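Local coordinates for protein aminotransferase (Neisseria meningitidis Z2491, PDB 3JTX) that probably transfers amino groups between amino acids and 2-oxo acids, using pyridoxal 5'-phosphate held covalently on a lysine, at residues G38-P43 and N248-R253; I213-N218 and K321-S326; Y303-E308 and A379-C384; Q316-K321 and E389-L394; I351-G356 and V373-V378. All blocks are in the same frame, centred on the assembly; numbering follows the deposited sequence.

Contact 1, at the cofactor loop, and contact 4, at the C-terminal helix, are the most widely separated, their centres about 28 Å apart. Contact 3 lies roughly between them, about 17 and 15 Å from their centres. Contact 2 lies to one side, its centre about 13 Å from that of contact 3, which it meets through helix 294-314, where Gln304 and Phe307 touch the 213-218 loop. Contacts 3 and 4 share helix 381-394, while contacts 2 and 4 share Lys321. Along the chain contact 1 closes first but crosses contact 2; the segments of contacts 2, 3 and 4 alternate, and contact 5 falls between the partners of contacts 3 and 4. Lys306 of contact 3 bonds His42 of contact 1 and Leu377 O of contact 5, joining the three.

Contact 1: G38-P43 and N248-R253; sequences GEPKHP and NVPGLR
Asn248 lays its carboxamide across the CB of His42, with OD1 and ND2 each 3.5 Å from that carbon, so the amide meets the root of the imidazole side chain rather than its tip. Amide and imidazole planes stand 74° apart. The swing of the ring away from Asn248 follows from His42 chi1 of -60°, which sets CG beside its own backbone N. At the base of the same side chain, Asn248 CB rests 3.4 Å from His42 O and 3.5 Å from Pro43 O. Asn299 OD1, on helix 294-314, is hydrogen-bonded to both His42 ND1 and Asn248 ND2, and Lys306 NZ is bonded to His42 NE2, so the imidazole is held at both nitrogens and the two bonds together set its rotation.

Segment 248-253 continues the stretch that carries the pyridoxal phosphate-lysine at position 245, and its Gly-Leu-Arg run fits the cofactor-attachment signature of class I and II aminotransferases. Arg253 curls back over the turn, and its NH1 donates to Pro250 O at 2.9 Å and 169°, the oxygen lying close to the guanidinium plane, while NH2 bonds OP3 of the cofactor phosphate. Pro250 also meets the other segment, its CG 4.3 Å from Pro40 CG, while Pro40 CB comes within 3.8 Å of Asn248 OD1. Leu59 of the second subunit packs on Pro250, and Tyr62 of that subunit on Arg253.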
# COMPACT_ATOMS: atom_id res chain seq x y z
N GLY A 38 14.20 -16.09 -2.55
CA GLY A 38 14.99 -14.86 -2.43
C GLY A 38 14.53 -14.00 -1.26
O GLY A 38 14.13 -12.85 -1.46
N GLU A 39 14.60 -14.56 -0.06
CA GLU A 39 14.08 -13.95 1.16
C GLU A 39 14.98 -14.35 2.31
O GLU A 39 15.44 -15.50 2.34
CB GLU A 39 12.63 -14.38 1.42
CG GLU A 39 11.68 -14.05 0.25
CD GLU A 39 10.23 -14.52 0.43
OE1 GLU A 39 9.93 -15.14 1.47
OE2 GLU A 39 9.41 -14.24 -0.49
N PRO A 40 15.27 -13.41 3.24
CA PRO A 40 16.17 -13.70 4.34
C PRO A 40 15.55 -14.61 5.39
O PRO A 40 14.32 -14.75 5.43
CB PRO A 40 16.46 -12.31 4.94
CG PRO A 40 15.26 -11.49 4.59
CD PRO A 40 14.78 -12.02 3.27
N LYS A 41 16.40 -15.22 6.20
CA LYS A 41 15.99 -16.12 7.28
C LYS A 41 16.68 -15.80 8.61
O LYS A 41 16.59 -16.58 9.55
CB LYS A 41 16.26 -17.58 6.89
CG LYS A 41 15.38 -18.10 5.76
CD LYS A 41 15.20 -19.62 5.82
N HIS A 42 17.36 -14.66 8.71
CA HIS A 42 17.98 -14.25 9.96
C HIS A 42 16.94 -13.52 10.80
O HIS A 42 16.03 -12.90 10.25
CB HIS A 42 19.19 -13.34 9.72
CG HIS A 42 20.27 -13.98 8.90
ND1 HIS A 42 21.21 -13.24 8.22
CD2 HIS A 42 20.56 -15.28 8.65
CE1 HIS A 42 22.03 -14.06 7.58
NE2 HIS A 42 21.66 -15.30 7.82
N PRO A 43 17.07 -13.58 12.13
CA PRO A 43 16.05 -13.00 13.01
C PRO A 43 16.07 -11.47 13.09
O PRO A 43 17.10 -10.82 12.87
CB PRO A 43 16.37 -13.61 14.38
CG PRO A 43 17.82 -13.98 14.33
CD PRO A 43 18.18 -14.21 12.88
N ASN A 248 16.59 -7.53 8.29
CA ASN A 248 15.80 -8.74 8.58
C ASN A 248 14.40 -8.43 9.09
O ASN A 248 13.89 -9.10 9.99
CB ASN A 248 16.55 -9.62 9.58
CG ASN A 248 17.90 -10.06 9.05
OD1 ASN A 248 17.98 -10.59 7.95
ND2 ASN A 248 18.95 -9.85 9.83
N VAL A 249 13.78 -7.42 8.49
CA VAL A 249 12.40 -7.07 8.81
C VAL A 249 11.57 -6.94 7.52
O VAL A 249 10.91 -5.92 7.29
CB VAL A 249 12.32 -5.81 9.70
CG1 VAL A 249 12.87 -6.12 11.11
CG2 VAL A 249 13.06 -4.64 9.09
N PRO A 250 11.58 -7.99 6.68
CA PRO A 250 10.69 -7.93 5.51
C PRO A 250 9.23 -7.74 5.91
O PRO A 250 8.48 -7.12 5.17
CB PRO A 250 10.89 -9.29 4.83
CG PRO A 250 11.36 -10.22 5.94
CD PRO A 250 12.22 -9.32 6.82
N GLY A 251 8.83 -8.27 7.06
CA GLY A 251 7.46 -8.09 7.56
C GLY A 251 7.12 -6.68 8.04
O GLY A 251 5.95 -6.36 8.21
N LEU A 252 8.11 -5.83 8.25
CA LEU A 252 7.85 -4.46 8.70
C LEU A 252 7.23 -3.61 7.58
O LEU A 252 6.48 -2.68 7.86
CB LEU A 252 9.12 -3.82 9.26
CG LEU A 252 8.97 -2.46 9.93
CD1 LEU A 252 8.10 -2.54 11.21
CD2 LEU A 252 10.35 -1.88 10.23
N ARG A 253 7.55 -3.96 6.33
CA ARG A 253 7.07 -3.26 5.14
C ARG A 253 7.50 -1.80 5.24
O ARG A 253 6.65 -0.92 5.37
CB ARG A 253 5.53 -3.37 4.95
CG ARG A 253 4.95 -4.77 5.07
CD ARG A 253 5.69 -5.82 4.23
NE ARG A 253 5.81 -5.43 2.83
CZ ARG A 253 6.92 -5.45 2.09
NH1 ARG A 253 8.09 -5.88 2.56
NH2 ARG A 253 6.86 -5.06 0.82

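Contact 2: I213-N218 and K321-S326; sequences IYFDGN and KLPDAS
The ring of Phe215 is the bump of this contact, and Leu322, Pro323, Ala325 and Ser326 form the hollow that receives it. Leu322 covers one face: its CD1 lies 4.0 Å from the ring centroid and 13° off the normal, a CH-pi contact. With CG anti to the backbone N (chi1 -165°), both leucine methyls lie on the same side of the ring, CD1 over its centre and CD2 out toward Phe215 CB. At the ring edge, near its plane, Pro323 O is 3.5 Å from Phe215 CE2, and the proline CG packs on the same carbon at 3.9 Å. Phe307 of helix 294-314 also meets the ring.

The contact joins the two parts of the fold: segment 213-218 follows strand 203-207 of the large seven-stranded sheet, whereas 321-326 leads into strand 328-332 of the small antiparallel one. Phe215 opens a type I' turn that closes at Asn218. Where the loops draw nearest, Ser326 N donates to Ile213 O at 2.7 Å and 152°, and Ala325 CB crowds the same oxygen at 3.1 Å. Ile213 CG2, anti to its own N, fits against Ser326 C. Ser326 O is buried, with no polar partner in the model. Beside the Phe215 turn, a water accepts from Phe215 N at 2.9 Å and also bonds Asp324 O; a second water bridges Asn218 O and Asp324 O.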
# COMPACT_ATOMS: atom_id res chain seq x y z
N ILE A 213 24.37 -5.89 1.79
CA ILE A 213 24.86 -7.26 1.82
C ILE A 213 26.07 -7.34 0.88
O ILE A 213 25.92 -7.49 -0.34
CB ILE A 213 23.76 -8.29 1.42
CG1 ILE A 213 22.44 -8.03 2.20
CG2 ILE A 213 24.26 -9.69 1.65
CD1 ILE A 213 22.57 -8.01 3.70
N TYR A 214 27.26 -7.22 1.48
CA TYR A 214 28.52 -7.16 0.75
C TYR A 214 29.67 -7.73 1.58
O TYR A 214 29.49 -8.05 2.75
CB TYR A 214 28.84 -5.71 0.31
CG TYR A 214 28.99 -4.70 1.44
CD1 TYR A 214 30.19 -4.58 2.15
CD2 TYR A 214 27.95 -3.85 1.78
CE1 TYR A 214 30.33 -3.64 3.18
CE2 TYR A 214 28.07 -2.92 2.82
CZ TYR A 214 29.28 -2.82 3.51
OH TYR A 214 29.44 -1.90 4.53
N PHE A 215 30.84 -7.82 0.96
CA PHE A 215 31.98 -8.53 1.53
C PHE A 215 33.19 -7.64 1.71
O PHE A 215 33.36 -6.64 1.02
CB PHE A 215 32.32 -9.72 0.62
CG PHE A 215 31.10 -10.47 0.16
CD1 PHE A 215 30.32 -11.16 1.07
CD2 PHE A 215 30.69 -10.41 -1.16
CE1 PHE A 215 29.16 -11.81 0.68
CE2 PHE A 215 29.53 -11.04 -1.56
CZ PHE A 215 28.76 -11.75 -0.65
N ASP A 216 34.02 -8.00 2.70
CA ASP A 216 35.39 -7.51 2.80
C ASP A 216 35.53 -6.00 2.66
O ASP A 216 36.48 -5.51 2.04
CB ASP A 216 36.25 -8.22 1.73
CG ASP A 216 36.40 -9.73 1.98
OD1 ASP A 216 36.85 -10.10 3.08
OD2 ASP A 216 36.09 -10.55 1.07
N GLY A 217 34.59 -5.24 3.22
CA GLY A 217 34.66 -3.77 3.17
C GLY A 217 34.38 -3.10 1.82
O GLY A 217 34.53 -1.88 1.68
N ASN A 218 33.96 -3.88 0.82
CA ASN A 218 33.75 -3.36 -0.53
C ASN A 218 32.29 -2.97 -0.73
O ASN A 218 31.49 -3.76 -1.26
CB ASN A 218 34.18 -4.39 -1.58
CG ASN A 218 35.68 -4.63 -1.59
OD1 ASN A 218 36.46 -3.71 -1.39
ND2 ASN A 218 36.07 -5.87 -1.84
N LYS A 321 32.90 -17.51 -8.62
CA LYS A 321 33.66 -16.59 -7.77
C LYS A 321 32.70 -15.84 -6.85
O LYS A 321 31.50 -15.86 -7.06
CB LYS A 321 34.46 -15.60 -8.63
CG LYS A 321 33.60 -14.64 -9.46
N LEU A 322 33.25 -15.19 -5.84
CA LEU A 322 32.45 -14.35 -4.94
C LEU A 322 31.70 -13.31 -5.78
O LEU A 322 32.30 -12.69 -6.63
CB LEU A 322 33.39 -13.65 -3.97
CG LEU A 322 32.85 -12.98 -2.72
CD1 LEU A 322 32.22 -13.97 -1.76
CD2 LEU A 322 34.03 -12.27 -2.05
N PRO A 323 30.39 -13.15 -5.56
CA PRO A 323 29.69 -12.08 -6.29
C PRO A 323 30.09 -10.69 -5.79
O PRO A 323 30.78 -10.58 -4.75
CB PRO A 323 28.23 -12.36 -5.99
CG PRO A 323 28.24 -13.00 -4.65
CD PRO A 323 29.52 -13.81 -4.58
N ASP A 324 29.68 -9.63 -6.50
CA ASP A 324 30.02 -8.26 -6.07
C ASP A 324 29.35 -7.98 -4.73
O ASP A 324 29.92 -7.32 -3.85
CB ASP A 324 29.55 -7.19 -7.09
CG ASP A 324 30.29 -7.24 -8.43
OD1 ASP A 324 31.35 -7.89 -8.55
OD2 ASP A 324 29.81 -6.60 -9.39
N ALA A 325 28.11 -8.44 -4.60
CA ALA A 325 27.30 -8.24 -3.39
C ALA A 325 26.05 -9.14 -3.46
O ALA A 325 25.93 -9.96 -4.36
CB ALA A 325 26.91 -6.75 -3.23
N SER A 326 25.12 -8.96 -2.52
CA SER A 326 23.91 -9.79 -2.36
C SER A 326 24.24 -11.13 -1.71
O SER A 326 25.41 -11.44 -1.48
CB SER A 326 23.15 -10.02 -3.67
OG SER A 326 23.57 -11.22 -4.32
O HOH W 1 31.35 -6.90 -1.74
O HOH W 2 30.09 -4.43 -3.40

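Contact 3: Y303-E308 and A379-C384; sequences YQEKFE and ADVATC
The capped N-terminus of helix 381-394 docks against helix 294-314 here, with Val381 lying across the stem of Lys306. Lys306 CG is 4.0 Å from Val381 CA, and its CD stands 4.0 Å from Cys384 SG. A bend at chi3 (-148°) then turns the end of the chain toward the residues preceding the helix, where NZ donates to Ala379 O at 2.8 Å. The ammonium sits above the carbonyl plane, 41° out of it. Several other groups grip the same nitrogen: it is hydrogen-bonded to His42 NE2 and Leu377 O, and weakly to Val378 O, an oxygen-rich setting consistent with a charged lysine.

The extended Glu305 side chain crosses Val381 at about a right angle, with its CG 4.2 Å from Val381 CG2. Asp380 is the N-cap: its OD1 accepts from Thr383 N at 2.8 Å and 158°, nearly along the C-O axis, and also from Thr383 OG1, which comes from above the carboxylate plane. Beyond these residues Val381 reaches Arg309 and Cys384 reaches Val310, both further along helix 294-314, while strand 372-376 of the small sheet leads into the capped helix through the short link 377-380.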
# COMPACT_ATOMS: atom_id res chain seq x y z
N TYR A 303 26.57 -13.43 6.58
CA TYR A 303 26.65 -13.77 5.15
C TYR A 303 28.09 -13.96 4.67
O TYR A 303 28.38 -14.87 3.89
CB TYR A 303 25.95 -12.72 4.30
CG TYR A 303 24.44 -12.68 4.45
CD1 TYR A 303 23.64 -13.75 4.02
CD2 TYR A 303 23.80 -11.57 4.97
CE1 TYR A 303 22.25 -13.71 4.13
CE2 TYR A 303 22.41 -11.51 5.08
CZ TYR A 303 21.64 -12.58 4.66
OH TYR A 303 20.26 -12.53 4.76
N GLN A 304 28.99 -13.08 5.11
CA GLN A 304 30.42 -13.19 4.85
C GLN A 304 30.96 -14.58 5.20
O GLN A 304 31.69 -15.20 4.41
CB GLN A 304 31.18 -12.11 5.63
CG GLN A 304 32.70 -12.22 5.63
CD GLN A 304 33.39 -11.48 4.49
OE1 GLN A 304 33.03 -10.36 4.14
NE2 GLN A 304 34.41 -12.11 3.93
N GLU A 305 30.61 -15.07 6.39
CA GLU A 305 31.09 -16.38 6.86
C GLU A 305 30.61 -17.46 5.90
O GLU A 305 31.38 -18.31 5.47
CB GLU A 305 30.58 -16.63 8.28
CG GLU A 305 31.02 -17.95 8.89
CD GLU A 305 30.40 -18.23 10.26
OE1 GLU A 305 29.42 -17.54 10.65
OE2 GLU A 305 30.89 -19.16 10.93
N LYS A 306 29.34 -17.41 5.52
CA LYS A 306 28.80 -18.41 4.60
C LYS A 306 29.56 -18.44 3.27
O LYS A 306 29.95 -19.51 2.80
CB LYS A 306 27.31 -18.15 4.33
CG LYS A 306 26.41 -18.27 5.55
CD LYS A 306 24.95 -18.00 5.21
CE LYS A 306 24.18 -17.36 6.36
NZ LYS A 306 22.74 -17.19 5.99
N PHE A 307 29.74 -17.27 2.65
CA PHE A 307 30.39 -17.18 1.34
C PHE A 307 31.87 -17.58 1.42
O PHE A 307 32.37 -18.24 0.52
CB PHE A 307 30.28 -15.77 0.76
CG PHE A 307 29.00 -15.51 0.02
CD1 PHE A 307 28.91 -15.79 -1.33
CD2 PHE A 307 27.90 -15.00 0.67
CE1 PHE A 307 27.74 -15.56 -2.03
CE2 PHE A 307 26.73 -14.76 -0.01
CZ PHE A 307 26.64 -15.04 -1.37
N GLU A 308 32.54 -17.16 2.50
CA GLU A 308 33.93 -17.49 2.73
C GLU A 308 34.19 -18.99 2.68
O GLU A 308 35.24 -19.42 2.22
CB GLU A 308 34.40 -16.97 4.09
CG GLU A 308 34.93 -15.58 4.04
CD GLU A 308 35.27 -15.03 5.42
OE1 GLU A 308 35.06 -15.74 6.44
OE2 GLU A 308 35.72 -13.87 5.47
N ALA A 379 19.96 -19.87 4.62
CA ALA A 379 20.03 -20.86 5.69
C ALA A 379 21.33 -20.69 6.48
O ALA A 379 22.22 -19.94 6.06
CB ALA A 379 19.93 -22.25 5.10
N ASP A 380 21.46 -21.39 7.60
CA ASP A 380 22.66 -21.23 8.43
C ASP A 380 23.89 -21.80 7.75
O ASP A 380 23.78 -22.60 6.81
CB ASP A 380 22.50 -21.77 9.85
CG ASP A 380 22.26 -23.27 9.92
OD1 ASP A 380 22.83 -24.07 9.14
OD2 ASP A 380 21.49 -23.64 10.80
N VAL A 381 25.05 -21.37 8.23
CA VAL A 381 26.33 -21.72 7.64
C VAL A 381 26.55 -23.24 7.55
O VAL A 381 27.00 -23.72 6.52
CB VAL A 381 27.53 -21.02 8.38
CG1 VAL A 381 27.65 -21.48 9.82
CG2 VAL A 381 28.83 -21.28 7.63
N ALA A 382 26.21 -23.97 8.61
CA ALA A 382 26.39 -25.43 8.61
C ALA A 382 25.58 -26.05 7.48
O ALA A 382 26.08 -26.91 6.75
CB ALA A 382 26.00 -26.04 9.97
N THR A 383 24.33 -25.60 7.31
CA THR A 383 23.46 -26.09 6.24
C THR A 383 24.01 -25.74 4.85
O THR A 383 24.00 -26.59 3.94
CB THR A 383 22.03 -25.54 6.39
OG1 THR A 383 21.50 -25.99 7.63
CG2 THR A 383 21.11 -26.01 5.25
N CYS A 384 24.48 -24.50 4.69
CA CYS A 384 25.03 -24.05 3.40
C CYS A 384 26.28 -24.83 2.98
O CYS A 384 26.43 -25.21 1.82
CB CYS A 384 25.37 -22.55 3.43
SG CYS A 384 23.92 -21.49 3.52

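Contact 4: Q316-K321 and E389-L394; sequences QVFDVK and EDIVSL
The ring of Phe318 touches helix 381-394 through CE2 and CZ, each 3.8 Å from Ile391 CG2, a methyl that arrives on a slant while the two side chains cross at about a right angle. One face of the same ring carries Val317 CG1, 3.9 Å above the plane and over its centre. Val317 chi1 of 164° divides the work of its two methyls: CG1, anti to the backbone N, goes to the ring, while CG2 meets Val392 CG1 at 3.7 Å. The two valine side chains run antiparallel where they meet.

The contact joins the loop between helix 294-314 and strand 328-332 to the C-terminal helix of the small domain. Phe318 also packs on Leu331 of that strand and on Tyr395, and Ile391 turns toward Phe341 and Leu345 of helix 338-349. At the outer end the amide of Gln316 comes across Val392, with NE2 4.1 Å from CG1. Its polar atoms bond beyond the two segments, NE2 to Ile313 O and OE1 to Arg396 NH2, which holds the group in place.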
# COMPACT_ATOMS: atom_id res chain seq x y z
N GLN A 316 35.93 -26.24 -6.39
CA GLN A 316 36.54 -27.53 -6.68
C GLN A 316 36.05 -28.10 -8.00
O GLN A 316 36.76 -28.85 -8.63
CB GLN A 316 36.24 -28.53 -5.57
CG GLN A 316 36.93 -28.23 -4.25
CD GLN A 316 36.44 -29.14 -3.14
OE1 GLN A 316 37.13 -30.06 -2.75
NE2 GLN A 316 35.24 -28.90 -2.66
N VAL A 317 34.82 -27.76 -8.40
CA VAL A 317 34.18 -28.34 -9.58
C VAL A 317 33.64 -27.27 -10.54
O VAL A 317 33.67 -27.47 -11.76
CB VAL A 317 33.06 -29.32 -9.14
CG1 VAL A 317 32.12 -29.65 -10.29
CG2 VAL A 317 33.68 -30.60 -8.57
N PHE A 318 33.19 -26.14 -10.01
CA PHE A 318 32.50 -25.12 -10.81
C PHE A 318 33.34 -23.89 -11.09
O PHE A 318 34.24 -23.56 -10.33
CB PHE A 318 31.21 -24.69 -10.10
CG PHE A 318 30.27 -25.82 -9.86
CD1 PHE A 318 29.48 -26.31 -10.89
CD2 PHE A 318 30.19 -26.43 -8.62
CE1 PHE A 318 28.62 -27.37 -10.68
CE2 PHE A 318 29.33 -27.49 -8.40
CZ PHE A 318 28.55 -27.97 -9.43
N ASP A 319 32.99 -23.21 -12.17
CA ASP A 319 33.59 -21.95 -12.53
C ASP A 319 32.76 -20.87 -11.84
O ASP A 319 31.71 -20.48 -12.34
CB ASP A 319 33.56 -21.77 -14.05
CG ASP A 319 34.21 -20.48 -14.52
OD1 ASP A 319 34.83 -19.76 -13.70
OD2 ASP A 319 34.09 -20.18 -15.73
N VAL A 320 33.23 -20.43 -10.68
CA VAL A 320 32.44 -19.55 -9.82
C VAL A 320 33.37 -18.70 -8.98
O VAL A 320 34.49 -19.11 -8.67
CB VAL A 320 31.50 -20.36 -8.89
CG1 VAL A 320 32.29 -21.26 -7.99
CG2 VAL A 320 30.58 -19.45 -8.07
N LYS A 321 32.90 -17.51 -8.62
CA LYS A 321 33.66 -16.59 -7.77
C LYS A 321 32.70 -15.84 -6.85
O LYS A 321 31.50 -15.86 -7.06
CB LYS A 321 34.46 -15.60 -8.63
CG LYS A 321 33.60 -14.64 -9.46
N GLU A 389 29.05 -29.00 -0.29
CA GLU A 389 29.75 -30.29 -0.34
C GLU A 389 28.95 -31.35 -1.09
O GLU A 389 29.50 -32.07 -1.91
CB GLU A 389 30.06 -30.77 1.08
CG GLU A 389 31.16 -29.96 1.75
CD GLU A 389 31.29 -30.26 3.24
OE1 GLU A 389 30.42 -30.96 3.80
OE2 GLU A 389 32.28 -29.78 3.85
N ASP A 390 27.66 -31.42 -0.82
CA ASP A 390 26.79 -32.40 -1.47
C ASP A 390 26.65 -32.10 -2.97
O ASP A 390 26.68 -33.02 -3.78
CB ASP A 390 25.42 -32.46 -0.78
CG ASP A 390 25.50 -33.05 0.64
OD1 ASP A 390 26.51 -33.68 0.98
OD2 ASP A 390 24.55 -32.86 1.43
N ILE A 391 26.53 -30.82 -3.33
CA ILE A 391 26.44 -30.45 -4.75
C ILE A 391 27.73 -30.87 -5.49
O ILE A 391 27.67 -31.49 -6.55
CB ILE A 391 26.16 -28.93 -4.94
CG1 ILE A 391 24.76 -28.57 -4.43
CG2 ILE A 391 26.28 -28.52 -6.42
CD1 ILE A 391 24.50 -27.08 -4.19
N VAL A 392 28.88 -30.55 -4.91
CA VAL A 392 30.18 -30.88 -5.51
C VAL A 392 30.34 -32.38 -5.75
O VAL A 392 30.80 -32.79 -6.83
CB VAL A 392 31.37 -30.32 -4.67
CG1 VAL A 392 32.69 -31.00 -5.05
CG2 VAL A 392 31.47 -28.80 -4.83
N SER A 393 29.96 -33.21 -4.78
CA SER A 393 30.16 -34.65 -4.95
C SER A 393 29.27 -35.23 -6.06
O SER A 393 29.63 -36.23 -6.67
CB SER A 393 29.99 -35.43 -3.64
OG SER A 393 28.70 -35.23 -3.11
N LEU A 394 28.13 -34.61 -6.33
CA LEU A 394 27.27 -35.03 -7.45
C LEU A 394 27.82 -34.61 -8.82
O LEU A 394 27.42 -35.19 -9.85
CB LEU A 394 25.86 -34.47 -7.30
CG LEU A 394 25.03 -34.96 -6.12
CD1 LEU A 394 23.79 -34.05 -5.93
CD2 LEU A 394 24.63 -36.43 -6.30

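Contact 5: I351-G356 and V373-V378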
# COMPACT_ATOMS: atom_id res chain seq x y z
N ILE A 351 18.00 -30.93 -2.30
CA ILE A 351 18.45 -29.54 -2.34
C ILE A 351 17.65 -28.78 -3.39
O ILE A 351 17.56 -29.21 -4.54
CB ILE A 351 19.97 -29.40 -2.64
CG1 ILE A 351 20.83 -30.03 -1.53
CG2 ILE A 351 20.34 -27.91 -2.84
CD1 ILE A 351 22.33 -30.24 -1.92
N GLN A 352 17.08 -27.65 -2.99
CA GLN A 352 16.28 -26.80 -3.86
C GLN A 352 17.07 -25.56 -4.34
O GLN A 352 17.41 -24.66 -3.54
CB GLN A 352 15.01 -26.36 -3.11
CG GLN A 352 14.11 -27.50 -2.63
CD GLN A 352 13.01 -27.02 -1.68
OE1 GLN A 352 13.28 -26.64 -0.54
NE2 GLN A 352 11.78 -27.01 -2.16
N VAL A 353 17.37 -25.52 -5.63
CA VAL A 353 17.92 -24.32 -6.29
C VAL A 353 16.99 -23.88 -7.41
O VAL A 353 16.16 -24.66 -7.86
CB VAL A 353 19.36 -24.55 -6.83
CG1 VAL A 353 20.28 -25.01 -5.71
CG2 VAL A 353 19.38 -25.54 -8.01
N LEU A 354 17.12 -22.64 -7.85
CA LEU A 354 16.18 -22.07 -8.84
C LEU A 354 16.77 -22.07 -10.26
O LEU A 354 17.77 -21.36 -10.50
CB LEU A 354 15.81 -20.64 -8.44
CG LEU A 354 14.58 -20.05 -9.16
CD1 LEU A 354 13.32 -20.86 -8.84
CD2 LEU A 354 14.37 -18.60 -8.78
N PRO A 355 16.18 -22.84 -11.20
CA PRO A 355 16.61 -22.75 -12.58
C PRO A 355 16.58 -21.30 -13.08
O PRO A 355 15.56 -20.60 -12.95
CB PRO A 355 15.58 -23.62 -13.32
CG PRO A 355 15.21 -24.64 -12.32
CD PRO A 355 15.14 -23.87 -11.04
N GLY A 356 17.70 -20.84 -13.61
CA GLY A 356 17.83 -19.43 -14.02
C GLY A 356 16.83 -19.01 -15.07
O GLY A 356 16.42 -17.85 -15.13
N VAL A 373 21.88 -21.48 -12.25
CA VAL A 373 20.91 -21.61 -11.18
C VAL A 373 21.19 -20.55 -10.13
O VAL A 373 22.35 -20.21 -9.85
CB VAL A 373 20.89 -23.03 -10.52
CG1 VAL A 373 20.45 -24.07 -11.52
CG2 VAL A 373 22.27 -23.41 -9.89
N ARG A 374 20.12 -19.99 -9.56
CA ARG A 374 20.27 -19.11 -8.43
C ARG A 374 20.27 -19.91 -7.12
O ARG A 374 19.38 -20.71 -6.87
CB ARG A 374 19.17 -18.03 -8.40
CG ARG A 374 19.50 -16.91 -7.45
CD ARG A 374 18.35 -16.00 -7.24
NE ARG A 374 17.24 -16.62 -6.57
CZ ARG A 374 16.05 -16.04 -6.37
NH1 ARG A 374 15.84 -14.80 -6.80
NH2 ARG A 374 15.09 -16.68 -5.73
N ILE A 375 21.30 -19.69 -6.31
CA ILE A 375 21.42 -20.27 -4.97
C ILE A 375 21.45 -19.11 -3.97
O ILE A 375 22.27 -18.20 -4.13
CB ILE A 375 22.75 -21.08 -4.84
CG1 ILE A 375 22.75 -22.26 -5.79
CG2 ILE A 375 22.96 -21.57 -3.43
CD1 ILE A 375 24.16 -22.89 -6.02
N ALA A 376 20.55 -19.13 -2.99
CA ALA A 376 20.50 -18.12 -1.93
C ALA A 376 21.14 -18.70 -0.67
O ALA A 376 20.74 -19.77 -0.24
CB ALA A 376 19.04 -17.70 -1.64
N LEU A 377 22.11 -18.00 -0.10
CA LEU A 377 22.76 -18.44 1.14
C LEU A 377 22.08 -17.80 2.36
O LEU A 377 22.68 -17.01 3.10
CB LEU A 377 24.26 -18.11 1.10
CG LEU A 377 25.09 -18.79 -0.02
CD1 LEU A 377 26.58 -18.53 0.17
CD2 LEU A 377 24.81 -20.28 -0.13
N VAL A 378 20.82 -18.17 2.57
CA VAL A 378 20.01 -17.62 3.66
C VAL A 378 19.89 -18.56 4.87
O VAL A 378 19.73 -18.09 5.99
CB VAL A 378 18.62 -17.15 3.16
CG1 VAL A 378 18.79 -15.98 2.17
CG2 VAL A 378 17.84 -18.29 2.51
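Two backbone hydrogen bonds make Leu354 and Arg374 an antiparallel hydrogen-bonded pair. Leu354 N donates to Arg374 O at 3.1 Å and 175°, and Arg374 N returns to Leu354 O at 2.9 Å and 154°. Next to it Pro355 and Val373 form a non-hydrogen-bonded pair, and a CA-H...O contact brings Val373 CA 3.2 Å from Leu354 O.

Apolar packing is carried by Val353, which spreads its two methyls over two partners: CG1 is 3.7 Å from Ile375 CG1, and CG2 is 3.9 Å from Val373 CB.

The polar side chain here is Arg374, which runs beside Leu354 in the same direction. Leu354 CD2 covers one face of the guanidinium, 3.6 Å above its plane and displaced from the centre to the NH2 side. A bend at chi3 (66°) turns the group, whose NH2 bonds His36 O and whose NH1 bonds Asn179 OD1, fixing its rotation. Outside the two segments, NH2 also forms a salt bridge with a bound MES, probably from the crystallisation liquor. Strand 372-376 is the middle one of the small three-stranded sheet, and this arginine probably corresponds to the one that binds the substrate alpha-carboxylate in class I aminotransferases.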